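Local structure of alpha-amylase G-6 (Bacillus halodurans, 2C3G) at residues A[57-65]-A[77-88]. The protein is a starch-degrading enzyme whose family 26 carbohydrate-binding module, the part described here, probably binds starch and related alpha-glucans. Numbering follows the deposited sequence.
Sequences VESVRLLFK and EPGFFRDQDGWF
With CG of Phe81 turned anti to the backbone N (chi1 172°), its ring lies back across strand 59-65, where CE1 meets Ser59 CB at 3.6 Å and CD1 approaches Arg61 NH2 at 3.8 Å. The guanidinium comes to the ring obliquely; Arg61 NH2 also has a long, weak ion pair with Asp26. On the other face of the sheet, beside Phe80, Phe64 holds CG anti to the carbonyl carbon (chi1 -55°), which takes its ring to Phe88, reaching in from strand 86-88 of the opposing sheet. The Phe64 and Phe88 planes are inclined by only 24°, but the rings are slid so far apart that they barely overlap, and CE2 of Phe64 touches CD2 of Phe88 at 3.7 Å. Leu62 CD1 sits over one face of the Phe64 ring near its rim, while Phe80 CE2 lies similarly over a face of Phe88. Beneath these side chains the backbones pair antiparallel. Leu62 and Phe80 exchange two hydrogen bonds, N of Leu62 to O of Phe80 at 2.7 Å and N of Phe80 to O of Leu62 at 2.6 Å. Arg82 N gives Val60 O a bond of 3.1 Å. Leu63 lays CG against Gly79 CA at 3.8 Å, and an alanine here would probably open a gap beside that glycine and leave Tyr23 with less apolar cover. One water receives a weak bond from Arg61 NE and donates to Gly79 O. Trp92 meets both Phe80 and Phe88, extending the aromatic cluster. The whole is a beta hairpin of strands 59-66 and 71-82 whose inner aromatic face packs on strand 86-88, as in the beta-sandwich fold of starch-binding modules.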
ATOM      1  N   VAL A  57      11.591  -3.162   4.712  1.00 22.53           N
ATOM      2  CA  VAL A  57      11.467  -1.698   4.744  1.00 22.86           C
ATOM      3  C   VAL A  57      11.051  -1.176   6.134  1.00 22.64           C
ATOM      4  O   VAL A  57      10.220  -1.780   6.783  1.00 22.71           O
ATOM      5  CB  VAL A  57      10.448  -1.280   3.648  1.00 23.11           C
ATOM      6  CG1 VAL A  57       9.000  -1.537   4.082  1.00 23.71           C
ATOM      7  CG2 VAL A  57      10.610   0.121   3.258  1.00 25.46           C
ATOM      8  N   GLU A  58      11.644  -0.078   6.606  1.00 22.97           N
ATOM      9  CA  GLU A  58      11.144   0.624   7.804  1.00 22.85           C
ATOM     10  C   GLU A  58      10.306   1.850   7.454  1.00 22.39           C
ATOM     11  O   GLU A  58       9.432   2.251   8.225  1.00 21.79           O
ATOM     12  CB  GLU A  58      12.276   1.044   8.740  1.00 23.56           C
ATOM     13  CG  GLU A  58      13.401   0.028   8.869  1.00 26.79           C
ATOM     14  CD  GLU A  58      13.392  -0.672  10.200  1.00 32.36           C
ATOM     15  OE1 GLU A  58      12.300  -1.117  10.618  1.00 34.59           O
ATOM     16  OE2 GLU A  58      14.467  -0.794  10.835  1.00 33.75           O
ATOM     17  N   SER A  59      10.594   2.465   6.305  1.00 21.85           N
ATOM     18  CA  SER A  59       9.758   3.538   5.778  1.00 21.60           C
ATOM     19  C   SER A  59       9.690   3.470   4.265  1.00 21.56           C
ATOM     20  O   SER A  59      10.544   2.857   3.647  1.00 22.65           O
ATOM     21  CB  SER A  59      10.194   4.920   6.298  1.00 20.99           C
ATOM     22  OG  SER A  59      11.523   5.236   5.950  1.00 20.61           O
ATOM     23  N   VAL A  60       8.676   4.108   3.692  1.00 21.89           N
ATOM     24  CA  VAL A  60       8.285   3.973   2.290  1.00 22.21           C
ATOM     25  C   VAL A  60       7.452   5.199   1.979  1.00 22.93           C
ATOM     26  O   VAL A  60       7.009   5.908   2.896  1.00 22.40           O
ATOM     27  CB  VAL A  60       7.455   2.664   2.075  1.00 21.95           C
ATOM     28  CG1 VAL A  60       6.016   2.909   1.577  1.00 20.62           C
ATOM     29  CG2 VAL A  60       8.187   1.678   1.226  1.00 22.38           C
ATOM     30  N   ARG A  61       7.276   5.465   0.684  1.00 23.74           N
ATOM     31  CA  ARG A  61       6.330   6.451   0.191  1.00 24.79           C
ATOM     32  C   ARG A  61       5.385   5.668  -0.684  1.00 24.60           C
ATOM     33  O   ARG A  61       5.838   4.936  -1.540  1.00 24.67           O
ATOM     34  CB  ARG A  61       7.048   7.523  -0.645  1.00 24.74           C
ATOM     35  CG  ARG A  61       7.049   8.900  -0.030  1.00 25.60           C
ATOM     36  CD  ARG A  61       8.421   9.496   0.094  1.00 28.93           C
ATOM     37  NE  ARG A  61       8.363  10.902   0.517  1.00 33.45           N
ATOM     38  CZ  ARG A  61       9.060  11.429   1.521  1.00 34.06           C
ATOM     39  NH1 ARG A  61       8.923  12.705   1.813  1.00 37.77           N
ATOM     40  NH2 ARG A  61       9.883  10.691   2.247  1.00 36.43           N
ATOM     41  N   LEU A  62       4.077   5.803  -0.473  1.00 25.51           N
ATOM     42  CA  LEU A  62       3.138   4.940  -1.204  1.00 25.84           C
ATOM     43  C   LEU A  62       1.872   5.569  -1.820  1.00 26.03           C
ATOM     44  O   LEU A  62       1.330   6.561  -1.347  1.00 26.25           O
ATOM     45  CB  LEU A  62       2.785   3.696  -0.365  1.00 26.39           C
ATOM     46  CG  LEU A  62       1.919   3.854   0.899  1.00 26.14           C
ATOM     47  CD1 LEU A  62       0.440   3.904   0.539  1.00 26.73           C
ATOM     48  CD2 LEU A  62       2.219   2.736   1.882  1.00 23.27           C
ATOM     49  N   LEU A  63       1.412   4.953  -2.897  1.00 26.36           N
ATOM     50  CA  LEU A  63       0.100   5.271  -3.457  1.00 26.31           C
ATOM     51  C   LEU A  63      -0.640   3.970  -3.753  1.00 25.42           C
ATOM     52  O   LEU A  63      -0.028   2.969  -4.088  1.00 24.82           O
ATOM     53  CB  LEU A  63       0.231   6.087  -4.753  1.00 26.32           C
ATOM     54  CG  LEU A  63       0.930   7.448  -4.720  1.00 27.03           C
ATOM     55  CD1 LEU A  63       2.321   7.349  -5.351  1.00 27.84           C
ATOM     56  CD2 LEU A  63       0.111   8.488  -5.433  1.00 26.36           C
ATOM     57  N   PHE A  64      -1.959   4.012  -3.630  1.00 25.43           N
ATOM     58  CA  PHE A  64      -2.834   2.952  -4.116  1.00 25.28           C
ATOM     59  C   PHE A  64      -3.246   3.270  -5.546  1.00 26.19           C
ATOM     60  O   PHE A  64      -3.363   4.440  -5.918  1.00 26.75           O
ATOM     61  CB  PHE A  64      -4.065   2.829  -3.212  1.00 24.62           C
ATOM     62  CG  PHE A  64      -3.715   2.629  -1.769  1.00 22.24           C
ATOM     63  CD1 PHE A  64      -3.153   1.429  -1.346  1.00 19.65           C
ATOM     64  CD2 PHE A  64      -3.892   3.654  -0.848  1.00 19.09           C
ATOM     65  CE1 PHE A  64      -2.789   1.241  -0.009  1.00 19.93           C
ATOM     66  CE2 PHE A  64      -3.538   3.477   0.500  1.00 21.53           C
ATOM     67  CZ  PHE A  64      -2.980   2.273   0.919  1.00 19.19           C
ATOM     68  N   LYS A  65      -3.441   2.222  -6.341  1.00 27.30           N
ATOM     69  CA  LYS A  65      -3.896   2.336  -7.721  1.00 27.99           C
ATOM     70  C   LYS A  65      -4.607   1.063  -8.183  1.00 29.08           C
ATOM     71  O   LYS A  65      -4.412  -0.006  -7.612  1.00 28.72           O
ATOM     72  CB  LYS A  65      -2.717   2.627  -8.651  1.00 27.54           C
ATOM     73  CG  LYS A  65      -1.650   1.557  -8.718  1.00 25.69           C
ATOM     74  CD  LYS A  65      -0.515   1.968  -9.655  1.00 24.05           C
ATOM     75  CE  LYS A  65      -0.961   1.989 -11.101  1.00 22.97           C
ATOM     76  NZ  LYS A  65      -1.012   0.634 -11.670  1.00 23.83           N
ATOM     77  N   GLU A  77      -0.483  14.445  -6.647  1.00 39.47           N
ATOM     78  CA  GLU A  77      -0.101  14.314  -5.241  1.00 38.58           C
ATOM     79  C   GLU A  77       1.102  13.394  -5.101  1.00 37.44           C
ATOM     80  O   GLU A  77       1.300  12.496  -5.924  1.00 37.44           O
ATOM     81  CB  GLU A  77      -1.270  13.789  -4.401  1.00 38.97           C
ATOM     82  CG  GLU A  77      -2.559  14.610  -4.485  1.00 40.71           C
ATOM     83  CD  GLU A  77      -2.427  15.998  -3.895  1.00 44.22           C
ATOM     84  OE1 GLU A  77      -3.157  16.313  -2.925  1.00 46.43           O
ATOM     85  OE2 GLU A  77      -1.602  16.787  -4.408  1.00 45.43           O
ATOM     86  N   PRO A  78       1.923  13.618  -4.079  1.00 36.32           N
ATOM     87  CA  PRO A  78       3.023  12.695  -3.786  1.00 35.16           C
ATOM     88  C   PRO A  78       2.464  11.529  -2.959  1.00 33.68           C
ATOM     89  O   PRO A  78       1.359  11.665  -2.425  1.00 32.85           O
ATOM     90  CB  PRO A  78       3.967  13.547  -2.937  1.00 35.35           C
ATOM     91  CG  PRO A  78       3.036  14.456  -2.154  1.00 36.19           C
ATOM     92  CD  PRO A  78       1.862  14.738  -3.112  1.00 36.46           C
ATOM     93  N   GLY A  79       3.214  10.430  -2.842  1.00 32.80           N
ATOM     94  CA  GLY A  79       2.809   9.286  -2.025  1.00 31.29           C
ATOM     95  C   GLY A  79       2.484   9.588  -0.565  1.00 30.19           C
ATOM     96  O   GLY A  79       2.799  10.659  -0.053  1.00 29.61           O
ATOM     97  N   PHE A  80       1.805   8.660   0.102  1.00 29.57           N
ATOM     98  CA  PHE A  80       1.650   8.730   1.564  1.00 28.59           C
ATOM     99  C   PHE A  80       2.954   8.239   2.167  1.00 27.01           C
ATOM    100  O   PHE A  80       3.460   7.215   1.739  1.00 26.70           O
ATOM    101  CB  PHE A  80       0.532   7.795   2.078  1.00 28.89           C
ATOM    102  CG  PHE A  80      -0.873   8.247   1.775  1.00 29.07           C
ATOM    103  CD1 PHE A  80      -1.307   9.529   2.085  1.00 30.70           C
ATOM    104  CD2 PHE A  80      -1.789   7.352   1.222  1.00 30.34           C
ATOM    105  CE1 PHE A  80      -2.626   9.929   1.806  1.00 31.03           C
ATOM    106  CE2 PHE A  80      -3.103   7.735   0.958  1.00 30.34           C
ATOM    107  CZ  PHE A  80      -3.522   9.024   1.250  1.00 29.25           C
ATOM    108  N   PHE A  81       3.495   8.950   3.148  1.00 25.98           N
ATOM    109  CA  PHE A  81       4.685   8.461   3.844  1.00 25.47           C
ATOM    110  C   PHE A  81       4.284   7.565   5.007  1.00 24.94           C
ATOM    111  O   PHE A  81       3.414   7.943   5.799  1.00 25.21           O
ATOM    112  CB  PHE A  81       5.599   9.602   4.331  1.00 25.63           C
ATOM    113  CG  PHE A  81       6.736   9.130   5.211  1.00 26.39           C
ATOM    114  CD1 PHE A  81       7.888   8.610   4.657  1.00 25.64           C
ATOM    115  CD2 PHE A  81       6.629   9.172   6.608  1.00 28.08           C
ATOM    116  CE1 PHE A  81       8.916   8.148   5.468  1.00 27.19           C
ATOM    117  CE2 PHE A  81       7.658   8.711   7.422  1.00 25.81           C
ATOM    118  CZ  PHE A  81       8.794   8.204   6.852  1.00 25.48           C
ATOM    119  N   ARG A  82       4.927   6.388   5.083  1.00 24.23           N
ATOM    120  CA  ARG A  82       4.803   5.382   6.159  1.00 23.06           C
ATOM    121  C   ARG A  82       6.137   4.615   6.154  1.00 22.35           C
ATOM    122  O   ARG A  82       6.710   4.528   5.104  1.00 23.11           O
ATOM    123  CB  ARG A  82       3.790   4.323   5.692  1.00 23.31           C
ATOM    124  CG  ARG A  82       2.346   4.656   5.679  1.00 22.72           C
ATOM    125  CD  ARG A  82       1.592   3.909   6.738  1.00 23.32           C
ATOM    126  NE  ARG A  82       0.903   4.897   7.527  1.00 22.98           N
ATOM    127  CZ  ARG A  82       0.362   4.719   8.719  1.00 20.33           C
ATOM    128  NH1 ARG A  82      -0.230   5.752   9.282  1.00 22.43           N
ATOM    129  NH2 ARG A  82       0.396   3.564   9.345  1.00 16.48           N
ATOM    130  N   ASP A  83       6.715   4.001   7.186  1.00 22.12           N
ATOM    131  CA  ASP A  83       6.974   4.316   8.594  1.00 20.76           C
ATOM    132  C   ASP A  83       6.326   3.436   9.685  1.00 19.73           C
ATOM    133  O   ASP A  83       6.950   3.181  10.700  1.00 19.96           O
ATOM    134  CB  ASP A  83       7.221   5.809   8.864  1.00 21.14           C
ATOM    135  CG  ASP A  83       7.157   6.182  10.330  1.00 20.62           C
ATOM    136  OD1 ASP A  83       8.212   6.482  10.957  1.00 16.11           O
ATOM    137  OD2 ASP A  83       6.062   6.256  10.918  1.00 21.46           O
ATOM    138  N   GLN A  84       5.137   2.905   9.419  1.00 18.56           N
ATOM    139  CA  GLN A  84       4.412   2.030  10.334  1.00 18.17           C
ATOM    140  C   GLN A  84       3.340   1.250   9.524  1.00 17.76           C
ATOM    141  O   GLN A  84       2.866   1.749   8.524  1.00 16.96           O
ATOM    142  CB  GLN A  84       3.767   2.877  11.444  1.00 18.35           C
ATOM    143  CG  GLN A  84       3.138   2.100  12.586  1.00 16.92           C
ATOM    144  CD  GLN A  84       2.463   2.991  13.655  1.00 16.90           C
ATOM    145  OE1 GLN A  84       2.340   2.585  14.829  1.00 18.86           O
ATOM    146  NE2 GLN A  84       2.002   4.157  13.255  1.00 15.00           N
ATOM    147  N   ASP A  85       2.987   0.026   9.931  1.00 17.33           N
ATOM    148  CA  ASP A  85       1.772  -0.639   9.396  1.00 17.44           C
ATOM    149  C   ASP A  85       0.557   0.208   9.877  1.00 16.90           C
ATOM    150  O   ASP A  85       0.743   0.995  10.776  1.00 16.52           O
ATOM    151  CB  ASP A  85       1.657  -2.077   9.944  1.00 17.74           C
ATOM    152  CG  ASP A  85       2.970  -2.830   9.981  1.00 17.80           C
ATOM    153  OD1 ASP A  85       3.214  -3.541  10.974  1.00 17.52           O
ATOM    154  OD2 ASP A  85       3.821  -2.837   9.073  1.00 20.71           O
ATOM    155  N   GLY A  86      -0.656   0.195   9.302  1.00 17.02           N
ATOM    156  CA  GLY A  86      -0.992  -0.166   7.972  1.00 16.44           C
ATOM    157  C   GLY A  86      -2.456  -0.255   7.527  1.00 14.59           C
ATOM    158  O   GLY A  86      -2.590  -0.936   6.601  1.00 15.41           O
ATOM    159  N   TRP A  87      -3.509   0.354   8.110  1.00 15.22           N
ATOM    160  CA  TRP A  87      -4.907   0.261   7.525  1.00 14.84           C
ATOM    161  C   TRP A  87      -5.489   1.587   7.037  1.00 15.88           C
ATOM    162  O   TRP A  87      -5.824   2.461   7.839  1.00 16.21           O
ATOM    163  CB  TRP A  87      -5.977  -0.383   8.468  1.00 14.28           C
ATOM    164  CG  TRP A  87      -5.615  -1.655   9.038  1.00 13.80           C
ATOM    165  CD1 TRP A  87      -4.574  -1.891   9.883  1.00 14.73           C
ATOM    166  CD2 TRP A  87      -6.257  -2.921   8.822  1.00 11.70           C
ATOM    167  NE1 TRP A  87      -4.522  -3.226  10.205  1.00 15.87           N
ATOM    168  CE2 TRP A  87      -5.549  -3.881   9.565  1.00 15.61           C
ATOM    169  CE3 TRP A  87      -7.370  -3.341   8.064  1.00 14.77           C
ATOM    170  CZ2 TRP A  87      -5.905  -5.252   9.582  1.00 16.43           C
ATOM    171  CZ3 TRP A  87      -7.719  -4.692   8.061  1.00 13.58           C
ATOM    172  CH2 TRP A  87      -6.997  -5.630   8.836  1.00 15.85           C
ATOM    173  N   PHE A  88      -5.664   1.729   5.721  1.00 16.00           N
ATOM    174  CA  PHE A  88      -6.212   2.968   5.172  1.00 15.94           C
ATOM    175  C   PHE A  88      -7.653   2.861   4.624  1.00 15.97           C
ATOM    176  O   PHE A  88      -7.889   2.124   3.700  1.00 15.74           O
ATOM    177  CB  PHE A  88      -5.263   3.507   4.108  1.00 15.63           C
ATOM    178  CG  PHE A  88      -5.693   4.815   3.530  1.00 16.29           C
ATOM    179  CD1 PHE A  88      -5.425   6.013   4.191  1.00 18.62           C
ATOM    180  CD2 PHE A  88      -6.383   4.855   2.334  1.00 16.09           C
ATOM    181  CE1 PHE A  88      -5.797   7.238   3.627  1.00 19.38           C
ATOM    182  CE2 PHE A  88      -6.755   6.057   1.777  1.00 18.05           C
ATOM    183  CZ  PHE A  88      -6.451   7.251   2.417  1.00 19.17           C
TER
HETATM  184  O   HOH W   1       5.391  11.979   0.678  1.00 36.06           O